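Local coordinates for putative thioesterase (Escherichia coli, PDB 5UGZ), which acts as a type II thioesterase that releases intermediates from the colibactin NRPS/PKS assembly line, at residues C28-A36 / F171-Y179; I102-D113 / Y185-L194. One frame throughout, in Å; residues are numbered along the deposited sequence.

The end of strand 24-29 and the loop after it form the first half of interaction 1. Further along, after strand 91-97, helix 99-113 carries the first half of interaction 2. At 171-179 the chain returns to the early loop, and interaction 1 closes a long excursion of 134 residues. The next stretch, 185-194, then folds back on helix 99-113, and interaction 2 closes its own loop of 71 residues. The two loops therefore cross. Interaction 1 ties helix 165-183 to the turn after the first strand. Interaction 2 ties the connection after that helix to helix 99-113. The first segments of the two contacts touch where L29 packs against M103, A104 and L107.

Interaction 1: residues C28-A36 / F171-Y179; sequences CLPYSGGSA and FTPIIKNDY
D178 OD2 is gripped by more than one group. G33 N gives D178 OD2 a hydrogen bond of 2.8 Å, with an angle of 156° at the hydrogen. The amide meets the anti side of the carboxylate, 16° out of its plane. R60 NH1 makes a salt bridge to the same oxygen and also bonds to G34 O, so one arginine braces both partners. A water gives OD2 a weak further contact and lies near Y31 O. With CG set beside the helix backbone N (chi1 -76°), the D178 carboxylate faces the loop.

The loop end is a type II beta turn from Y31 to G34, closed by G34 N to Y31 O. G33 sits in its third position with positive phi. G33 CA lies 3.8 Å from I175 CA, and a side chain here would run into I175 CB. The turn thus presses its backbone directly on the helix.

The neighbours complete the fit. S32 CB lies 3.7 Å from D178 CB and also approaches Y179 CE1. I175 CD1 comes within 3.8 Å of S32 O. The F171 ring turns its edge to the loop, and CE1 is 3.5 Å from G33 O. I175 CG2 lies over one face of that ring, toward the rim.

The polar partner of Y31 lies outside this contact: Y31 OH bonds to D239. Its ring meets F236 edge-to-face, and its side chain touches a probable nucleophile elbow. Helix 165-183 lies in the insertion between strands 121-125 and 198-203, where thioesterases of this family carry their lid. The contact joins that insertion to the loop after the first strand of the parallel sheet, beside the probable active site of an alpha/beta-hydrolase fold.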
loop_
_atom_site.group_PDB
_atom_site.type_symbol
_atom_site.label_atom_id
_atom_site.label_comp_id
_atom_site.label_asym_id
_atom_site.label_seq_id
_atom_site.Cartn_x
_atom_site.Cartn_y
_atom_site.Cartn_z
ATOM N N CYS A 28 3.159 -4.986 -5.650
ATOM C CA CYS A 28 3.089 -4.571 -4.258
ATOM C C CYS A 28 3.660 -3.173 -4.088
ATOM O O CYS A 28 4.740 -2.868 -4.606
ATOM C CB CYS A 28 3.827 -5.557 -3.354
ATOM S SG CYS A 28 3.095 -7.206 -3.408
ATOM N N LEU A 29 2.934 -2.329 -3.339
ATOM C CA LEU A 29 3.363 -0.968 -3.050
ATOM C C LEU A 29 3.659 -0.816 -1.565
ATOM O O LEU A 29 2.876 -1.286 -0.733
ATOM C CB LEU A 29 2.287 0.053 -3.485
ATOM C CG LEU A 29 2.151 0.218 -5.005
ATOM C CD1 LEU A 29 1.610 -1.042 -5.639
ATOM C CD2 LEU A 29 1.254 1.394 -5.362
ATOM N N PRO A 30 4.760 -0.169 -1.193
ATOM C CA PRO A 30 5.143 -0.091 0.217
ATOM C C PRO A 30 4.422 1.024 0.973
ATOM O O PRO A 30 3.768 1.899 0.408
ATOM C CB PRO A 30 6.654 0.171 0.142
ATOM C CG PRO A 30 6.837 0.911 -1.134
ATOM C CD PRO A 30 5.759 0.446 -2.084
ATOM N N TYR A 31 4.558 0.977 2.292
ATOM C CA TYR A 31 3.998 2.013 3.147
ATOM C C TYR A 31 4.896 3.255 3.158
ATOM O O TYR A 31 5.926 3.316 2.484
ATOM C CB TYR A 31 3.807 1.477 4.556
ATOM C CG TYR A 31 4.962 0.643 5.024
ATOM C CD1 TYR A 31 6.259 1.176 5.078
ATOM C CD2 TYR A 31 4.773 -0.670 5.426
ATOM C CE1 TYR A 31 7.327 0.417 5.502
ATOM C CE2 TYR A 31 5.834 -1.432 5.860
ATOM C CZ TYR A 31 7.106 -0.879 5.894
ATOM O OH TYR A 31 8.160 -1.636 6.310
ATOM N N SER A 32 4.512 4.259 3.948
ATOM C CA SER A 32 5.236 5.532 3.984
ATOM C C SER A 32 6.660 5.356 4.502
ATOM O O SER A 32 6.880 4.717 5.537
ATOM C CB SER A 32 4.494 6.547 4.855
ATOM O OG SER A 32 3.236 6.887 4.297
ATOM N N GLY A 33 7.627 5.951 3.791
ATOM C CA GLY A 33 9.035 5.756 4.080
ATOM C C GLY A 33 9.615 4.439 3.598
ATOM O O GLY A 33 10.845 4.268 3.633
ATOM N N GLY A 34 8.768 3.498 3.145
ATOM C CA GLY A 34 9.229 2.176 2.780
ATOM C C GLY A 34 9.705 2.070 1.339
ATOM O O GLY A 34 9.526 2.974 0.514
ATOM N N SER A 35 10.305 0.918 1.045
ATOM C CA SER A 35 10.818 0.595 -0.278
ATOM C C SER A 35 10.290 -0.767 -0.701
ATOM O O SER A 35 9.713 -1.508 0.100
ATOM C CB SER A 35 12.361 0.620 -0.306
ATOM O OG SER A 35 12.915 -0.513 0.332
ATOM N N ALA A 36 10.482 -1.083 -1.990
ATOM C CA ALA A 36 10.061 -2.377 -2.527
ATOM C C ALA A 36 10.671 -3.546 -1.761
ATOM O O ALA A 36 10.104 -4.645 -1.755
ATOM C CB ALA A 36 10.438 -2.476 -4.010
ATOM N N PHE A 171 17.050 9.214 6.269
ATOM C CA PHE A 171 15.719 8.631 6.157
ATOM C C PHE A 171 14.611 9.663 6.312
ATOM O O PHE A 171 13.548 9.526 5.704
ATOM C CB PHE A 171 15.583 7.531 7.208
ATOM C CG PHE A 171 14.204 6.969 7.353
ATOM C CD1 PHE A 171 13.620 6.244 6.329
ATOM C CD2 PHE A 171 13.514 7.113 8.546
ATOM C CE1 PHE A 171 12.346 5.698 6.479
ATOM C CE2 PHE A 171 12.251 6.573 8.703
ATOM C CZ PHE A 171 11.665 5.868 7.669
ATOM N N THR A 172 14.832 10.702 7.102
ATOM C CA THR A 172 13.738 11.611 7.436
ATOM C C THR A 172 13.094 12.259 6.218
ATOM O O THR A 172 11.854 12.234 6.119
ATOM C CB THR A 172 14.255 12.640 8.440
ATOM O OG1 THR A 172 14.362 11.999 9.715
ATOM C CG2 THR A 172 13.293 13.822 8.539
ATOM N N PRO A 173 13.836 12.844 5.273
ATOM C CA PRO A 173 13.179 13.452 4.102
ATOM C C PRO A 173 12.268 12.495 3.356
ATOM O O PRO A 173 11.240 12.917 2.820
ATOM C CB PRO A 173 14.358 13.890 3.225
ATOM C CG PRO A 173 15.510 13.970 4.134
ATOM C CD PRO A 173 15.301 12.962 5.214
ATOM N N ILE A 174 12.620 11.211 3.301
ATOM C CA ILE A 174 11.849 10.256 2.513
ATOM C C ILE A 174 10.484 10.004 3.150
ATOM O O ILE A 174 9.451 10.151 2.494
ATOM C CB ILE A 174 12.651 8.956 2.328
ATOM C CG1 ILE A 174 13.900 9.234 1.474
ATOM C CG2 ILE A 174 11.792 7.890 1.696
ATOM C CD1 ILE A 174 15.032 8.261 1.742
ATOM N N ILE A 175 10.461 9.650 4.442
ATOM C CA ILE A 175 9.199 9.378 5.133
ATOM C C ILE A 175 8.347 10.643 5.267
ATOM O O ILE A 175 7.113 10.571 5.229
ATOM C CB ILE A 175 9.472 8.706 6.506
ATOM C CG1 ILE A 175 8.162 8.455 7.276
ATOM C CG2 ILE A 175 10.459 9.502 7.340
ATOM C CD1 ILE A 175 8.177 7.202 8.154
ATOM N N LYS A 176 8.980 11.815 5.407
ATOM C CA LYS A 176 8.229 13.066 5.497
ATOM C C LYS A 176 7.541 13.391 4.181
ATOM O O LYS A 176 6.405 13.885 4.169
ATOM C CB LYS A 176 9.160 14.206 5.901
ATOM C CG LYS A 176 8.459 15.386 6.526
ATOM C CD LYS A 176 9.480 16.410 6.962
ATOM C CE LYS A 176 8.887 17.440 7.902
ATOM N NZ LYS A 176 9.871 18.529 8.130
ATOM N N ASN A 177 8.222 13.125 3.064
ATOM C CA ASN A 177 7.604 13.285 1.754
ATOM C C ASN A 177 6.379 12.396 1.605
ATOM O O ASN A 177 5.345 12.842 1.092
ATOM C CB ASN A 177 8.607 12.966 0.649
ATOM C CG ASN A 177 8.013 13.167 -0.738
ATOM O OD1 ASN A 177 7.360 12.277 -1.290
ATOM N ND2 ASN A 177 8.206 14.349 -1.289
ATOM N N ASP A 178 6.491 11.123 2.009
ATOM C CA ASP A 178 5.360 10.209 1.884
ATOM C C ASP A 178 4.197 10.621 2.773
ATOM O O ASP A 178 3.038 10.380 2.420
ATOM C CB ASP A 178 5.787 8.778 2.206
ATOM C CG ASP A 178 6.575 8.158 1.082
ATOM O OD1 ASP A 178 6.654 8.801 0.014
ATOM O OD2 ASP A 178 7.106 7.043 1.252
ATOM N N TYR A 179 4.476 11.212 3.931
ATOM C CA TYR A 179 3.386 11.787 4.711
ATOM C C TYR A 179 2.766 12.972 3.988
ATOM O O TYR A 179 1.541 13.119 3.973
ATOM C CB TYR A 179 3.884 12.186 6.089
ATOM C CG TYR A 179 3.777 11.046 7.066
ATOM C CD1 TYR A 179 4.727 10.034 7.101
ATOM C CD2 TYR A 179 2.705 10.966 7.939
ATOM C CE1 TYR A 179 4.620 8.985 7.988
ATOM C CE2 TYR A 179 2.593 9.921 8.828
ATOM C CZ TYR A 179 3.547 8.935 8.851
ATOM O OH TYR A 179 3.413 7.910 9.753
HETATM O O HOH W 1 5.497 4.736 -0.522
#

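Interaction 2: residues I102-D113 / Y185-L194; sequences IMAFELVHYILD and YVFQAKARTL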
loop_
_atom_site.group_PDB
_atom_site.type_symbol
_atom_site.label_atom_id
_atom_site.label_comp_id
_atom_site.label_asym_id
_atom_site.label_seq_id
_atom_site.Cartn_x
_atom_site.Cartn_y
_atom_site.Cartn_z
ATOM N N ILE A 102 -3.598 3.567 -0.588
ATOM C CA ILE A 102 -4.193 4.698 -1.308
ATOM C C ILE A 102 -3.632 4.775 -2.717
ATOM O O ILE A 102 -4.357 5.022 -3.684
ATOM C CB ILE A 102 -3.941 6.018 -0.552
ATOM C CG1 ILE A 102 -4.735 6.084 0.758
ATOM C CG2 ILE A 102 -4.279 7.203 -1.431
ATOM C CD1 ILE A 102 -6.251 6.085 0.590
ATOM N N MET A 103 -2.324 4.576 -2.850
ATOM C CA MET A 103 -1.699 4.567 -4.164
ATOM C C MET A 103 -2.170 3.382 -4.992
ATOM O O MET A 103 -2.399 3.524 -6.191
ATOM C CB MET A 103 -0.174 4.576 -4.019
ATOM C CG MET A 103 0.349 5.876 -3.429
ATOM S SD MET A 103 2.120 6.216 -3.624
ATOM C CE MET A 103 2.273 6.230 -5.398
ATOM N N ALA A 104 -2.332 2.211 -4.372
ATOM C CA ALA A 104 -2.903 1.073 -5.086
ATOM C C ALA A 104 -4.303 1.387 -5.599
ATOM O O ALA A 104 -4.648 1.038 -6.736
ATOM C CB ALA A 104 -2.927 -0.160 -4.190
ATOM N N PHE A 105 -5.124 2.042 -4.778
ATOM C CA PHE A 105 -6.469 2.399 -5.209
ATOM C C PHE A 105 -6.436 3.344 -6.400
ATOM O O PHE A 105 -7.150 3.143 -7.386
ATOM C CB PHE A 105 -7.241 3.043 -4.062
ATOM C CG PHE A 105 -8.593 3.558 -4.474
ATOM C CD1 PHE A 105 -9.671 2.698 -4.597
ATOM C CD2 PHE A 105 -8.779 4.905 -4.750
ATOM C CE1 PHE A 105 -10.921 3.181 -4.989
ATOM C CE2 PHE A 105 -10.004 5.394 -5.136
ATOM C CZ PHE A 105 -11.085 4.530 -5.256
ATOM N N GLU A 106 -5.639 4.405 -6.304
ATOM C CA GLU A 106 -5.566 5.403 -7.365
ATOM C C GLU A 106 -4.914 4.830 -8.621
ATOM O O GLU A 106 -5.300 5.175 -9.742
ATOM C CB GLU A 106 -4.801 6.627 -6.847
ATOM C CG GLU A 106 -5.546 7.423 -5.755
ATOM C CD GLU A 106 -6.816 8.097 -6.282
ATOM O OE1 GLU A 106 -6.837 8.427 -7.470
ATOM O OE2 GLU A 106 -7.793 8.293 -5.529
ATOM N N LEU A 107 -3.929 3.948 -8.440
ATOM C CA LEU A 107 -3.216 3.314 -9.545
ATOM C C LEU A 107 -4.104 2.368 -10.353
ATOM O O LEU A 107 -3.979 2.302 -11.580
ATOM C CB LEU A 107 -2.009 2.551 -9.001
ATOM C CG LEU A 107 -1.230 1.746 -10.036
ATOM C CD1 LEU A 107 -0.730 2.664 -11.152
ATOM C CD2 LEU A 107 -0.085 1.009 -9.365
ATOM N N VAL A 108 -4.970 1.588 -9.692
ATOM C CA VAL A 108 -5.828 0.674 -10.443
ATOM C C VAL A 108 -6.760 1.462 -11.351
ATOM O O VAL A 108 -6.921 1.135 -12.531
ATOM C CB VAL A 108 -6.608 -0.290 -9.512
ATOM C CG1 VAL A 108 -7.565 0.437 -8.581
ATOM C CG2 VAL A 108 -7.384 -1.312 -10.348
ATOM N N HIS A 109 -7.376 2.516 -10.830
ATOM C CA HIS A 109 -8.241 3.320 -11.687
ATOM C C HIS A 109 -7.456 3.991 -12.806
ATOM O O HIS A 109 -7.979 4.145 -13.909
ATOM C CB HIS A 109 -8.999 4.342 -10.846
ATOM C CG HIS A 109 -10.109 3.742 -10.032
ATOM N ND1 HIS A 109 -11.344 3.445 -10.566
ATOM C CD2 HIS A 109 -10.170 3.382 -8.728
ATOM C CE1 HIS A 109 -12.119 2.933 -9.626
ATOM N NE2 HIS A 109 -11.431 2.887 -8.500
ATOM N N TYR A 110 -6.193 4.362 -12.554
ATOM C CA TYR A 110 -5.346 4.954 -13.588
ATOM C C TYR A 110 -4.977 3.920 -14.645
ATOM O O TYR A 110 -4.889 4.240 -15.835
ATOM C CB TYR A 110 -4.097 5.549 -12.918
ATOM C CG TYR A 110 -3.083 6.292 -13.781
ATOM C CD1 TYR A 110 -3.150 7.680 -13.947
ATOM C CD2 TYR A 110 -2.021 5.617 -14.373
ATOM C CE1 TYR A 110 -2.206 8.368 -14.698
ATOM C CE2 TYR A 110 -1.081 6.295 -15.128
ATOM C CZ TYR A 110 -1.190 7.669 -15.293
ATOM O OH TYR A 110 -0.255 8.334 -16.045
ATOM N N ILE A 111 -4.746 2.676 -14.226
ATOM C CA ILE A 111 -4.545 1.580 -15.168
ATOM C C ILE A 111 -5.794 1.401 -16.024
ATOM O O ILE A 111 -5.725 1.339 -17.257
ATOM C CB ILE A 111 -4.183 0.288 -14.401
ATOM C CG1 ILE A 111 -2.759 0.375 -13.830
ATOM C CG2 ILE A 111 -4.389 -0.973 -15.255
ATOM C CD1 ILE A 111 -2.460 -0.623 -12.716
ATOM N N LEU A 112 -6.962 1.344 -15.375
ATOM C CA LEU A 112 -8.223 1.204 -16.098
ATOM C C LEU A 112 -8.462 2.375 -17.055
ATOM O O LEU A 112 -8.896 2.165 -18.194
ATOM C CB LEU A 112 -9.380 1.057 -15.102
ATOM C CG LEU A 112 -9.554 -0.330 -14.461
ATOM C CD1 LEU A 112 -10.533 -0.252 -13.320
ATOM C CD2 LEU A 112 -10.038 -1.328 -15.472
ATOM N N ASP A 113 -8.177 3.614 -16.622
ATOM C CA ASP A 113 -8.241 4.769 -17.529
ATOM C C ASP A 113 -7.360 4.606 -18.763
ATOM O O ASP A 113 -7.599 5.276 -19.776
ATOM C CB ASP A 113 -7.806 6.063 -16.833
ATOM C CG ASP A 113 -8.735 6.481 -15.735
ATOM O OD1 ASP A 113 -9.882 5.987 -15.691
ATOM O OD2 ASP A 113 -8.310 7.318 -14.912
ATOM N N TYR A 185 -3.614 14.509 0.158
ATOM C CA TYR A 185 -4.465 13.712 -0.703
ATOM C C TYR A 185 -5.925 14.134 -0.550
ATOM O O TYR A 185 -6.433 14.281 0.565
ATOM C CB TYR A 185 -4.269 12.235 -0.372
ATOM C CG TYR A 185 -5.256 11.334 -1.049
ATOM C CD1 TYR A 185 -5.237 11.167 -2.421
ATOM C CD2 TYR A 185 -6.202 10.646 -0.320
ATOM C CE1 TYR A 185 -6.130 10.343 -3.045
ATOM C CE2 TYR A 185 -7.096 9.824 -0.929
ATOM C CZ TYR A 185 -7.063 9.671 -2.297
ATOM O OH TYR A 185 -7.972 8.853 -2.927
ATOM N N VAL A 186 -6.599 14.332 -1.679
ATOM C CA VAL A 186 -7.997 14.741 -1.728
ATOM C C VAL A 186 -8.738 13.757 -2.628
ATOM O O VAL A 186 -8.535 13.752 -3.850
ATOM C CB VAL A 186 -8.149 16.179 -2.246
ATOM C CG1 VAL A 186 -9.616 16.499 -2.543
ATOM C CG2 VAL A 186 -7.550 17.172 -1.246
ATOM N N PHE A 187 -9.605 12.934 -2.036
ATOM C CA PHE A 187 -10.350 11.955 -2.816
ATOM C C PHE A 187 -11.275 12.644 -3.817
ATOM O O PHE A 187 -11.993 13.586 -3.470
ATOM C CB PHE A 187 -11.166 11.052 -1.880
ATOM C CG PHE A 187 -12.159 10.168 -2.598
ATOM C CD1 PHE A 187 -11.732 9.101 -3.372
ATOM C CD2 PHE A 187 -13.521 10.404 -2.490
ATOM C CE1 PHE A 187 -12.631 8.295 -4.034
ATOM C CE2 PHE A 187 -14.430 9.603 -3.149
ATOM C CZ PHE A 187 -13.983 8.541 -3.926
ATOM N N GLN A 188 -11.267 12.176 -5.066
ATOM C CA GLN A 188 -12.330 12.524 -6.005
ATOM C C GLN A 188 -12.934 11.253 -6.573
ATOM O O GLN A 188 -12.215 10.405 -7.105
ATOM C CB GLN A 188 -11.852 13.416 -7.155
ATOM C CG GLN A 188 -13.014 13.996 -7.996
ATOM C CD GLN A 188 -13.598 15.304 -7.427
ATOM O OE1 GLN A 188 -12.867 16.245 -7.132
ATOM N NE2 GLN A 188 -14.919 15.360 -7.294
ATOM N N ALA A 189 -14.255 11.141 -6.480
ATOM C CA ALA A 189 -14.976 9.992 -7.008
ATOM C C ALA A 189 -14.544 9.623 -8.423
ATOM O O ALA A 189 -14.051 10.470 -9.180
ATOM C CB ALA A 189 -16.482 10.266 -6.968
ATOM N N LYS A 190 -14.745 8.357 -8.781
ATOM C CA LYS A 190 -14.232 7.766 -10.009
ATOM C C LYS A 190 -15.344 7.539 -11.039
ATOM O O LYS A 190 -16.539 7.666 -10.755
ATOM C CB LYS A 190 -13.522 6.442 -9.691
ATOM C CG LYS A 190 -12.410 6.538 -8.636
ATOM C CD LYS A 190 -11.178 7.251 -9.166
ATOM C CE LYS A 190 -10.259 7.615 -8.032
ATOM N NZ LYS A 190 -9.347 8.713 -8.432
ATOM N N ALA A 191 -14.931 7.181 -12.253
ATOM C CA ALA A 191 -15.847 6.954 -13.360
ATOM C C ALA A 191 -16.346 5.517 -13.446
ATOM O O ALA A 191 -16.954 5.149 -14.456
ATOM C CB ALA A 191 -15.175 7.327 -14.685
ATOM N N ARG A 192 -16.114 4.700 -12.424
ATOM C CA ARG A 192 -16.369 3.276 -12.568
ATOM C C ARG A 192 -16.271 2.640 -11.205
ATOM O O ARG A 192 -15.505 3.099 -10.357
ATOM C CB ARG A 192 -15.350 2.628 -13.496
ATOM C CG ARG A 192 -14.011 2.604 -12.821
ATOM C CD ARG A 192 -13.011 1.898 -13.626
ATOM N NE ARG A 192 -12.679 2.626 -14.836
ATOM C CZ ARG A 192 -11.891 3.694 -14.869
ATOM N NH1 ARG A 192 -11.382 4.198 -13.748
ATOM N NH2 ARG A 192 -11.623 4.263 -16.026
ATOM N N THR A 193 -17.051 1.585 -11.004
ATOM C CA THR A 193 -16.953 0.732 -9.824
ATOM C C THR A 193 -16.091 -0.469 -10.175
ATOM O O THR A 193 -16.332 -1.133 -11.192
ATOM C CB THR A 193 -18.327 0.246 -9.347
ATOM O OG1 THR A 193 -19.148 1.365 -9.018
ATOM C CG2 THR A 193 -18.179 -0.588 -8.103
ATOM N N LEU A 194 -15.088 -0.739 -9.341
ATOM C CA LEU A 194 -14.304 -1.954 -9.502
ATOM C C LEU A 194 -15.232 -3.164 -9.491
ATOM O O LEU A 194 -16.299 -3.153 -8.868
ATOM C CB LEU A 194 -13.247 -2.050 -8.393
ATOM C CG LEU A 194 -12.259 -0.866 -8.404
ATOM C CD1 LEU A 194 -11.314 -0.891 -7.228
ATOM C CD2 LEU A 194 -11.481 -0.839 -9.687
HETATM O O HOH W 2 -9.086 10.647 -6.141
#
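E106 and K190 form a salt bridge, with OE1 2.7 Å from NZ on the syn side of the carboxylate. Y185 OH donates to E106 OE2, also at 2.7 Å, on the anti side and 24° out of plane. E106 is bent at chi2 (-66°), which brings its carboxylate to both partners. A water links E106 OE2, K190 NZ and Q188 N.

A second polar group gathers round R192. R192 NH1 donates to H109 ND1 at 3.3 Å, in the planes of both the ring and the guanidinium. The R192 guanidinium also makes a salt bridge with D113 OD1, at a modelled length that is doubtfully short. L112 CB lies over one face of the R192 guanidinium, 3.6 Å above its plane. A leucine in place of R192 would probably leave D113 without this cation and H109 ND1 without this donor.

CH-pi contacts come next. H109 is sandwiched: K190 CG sits over its centre, 3.6 Å from the centroid, and L194 CD2 covers the opposite face. I102 CG2 lies over the Y185 ring at 3.8 Å from its centroid.

Apolar contacts fill in the rest. L194 CD2 meets L112 CD1 and V108 CG2, and F105 CE2 approaches the edge of F187. This packs the connection from helix 165-183 to strand 198-203 against helix 99-113, which follows the probable nucleophile elbow of the alpha/beta-hydrolase fold.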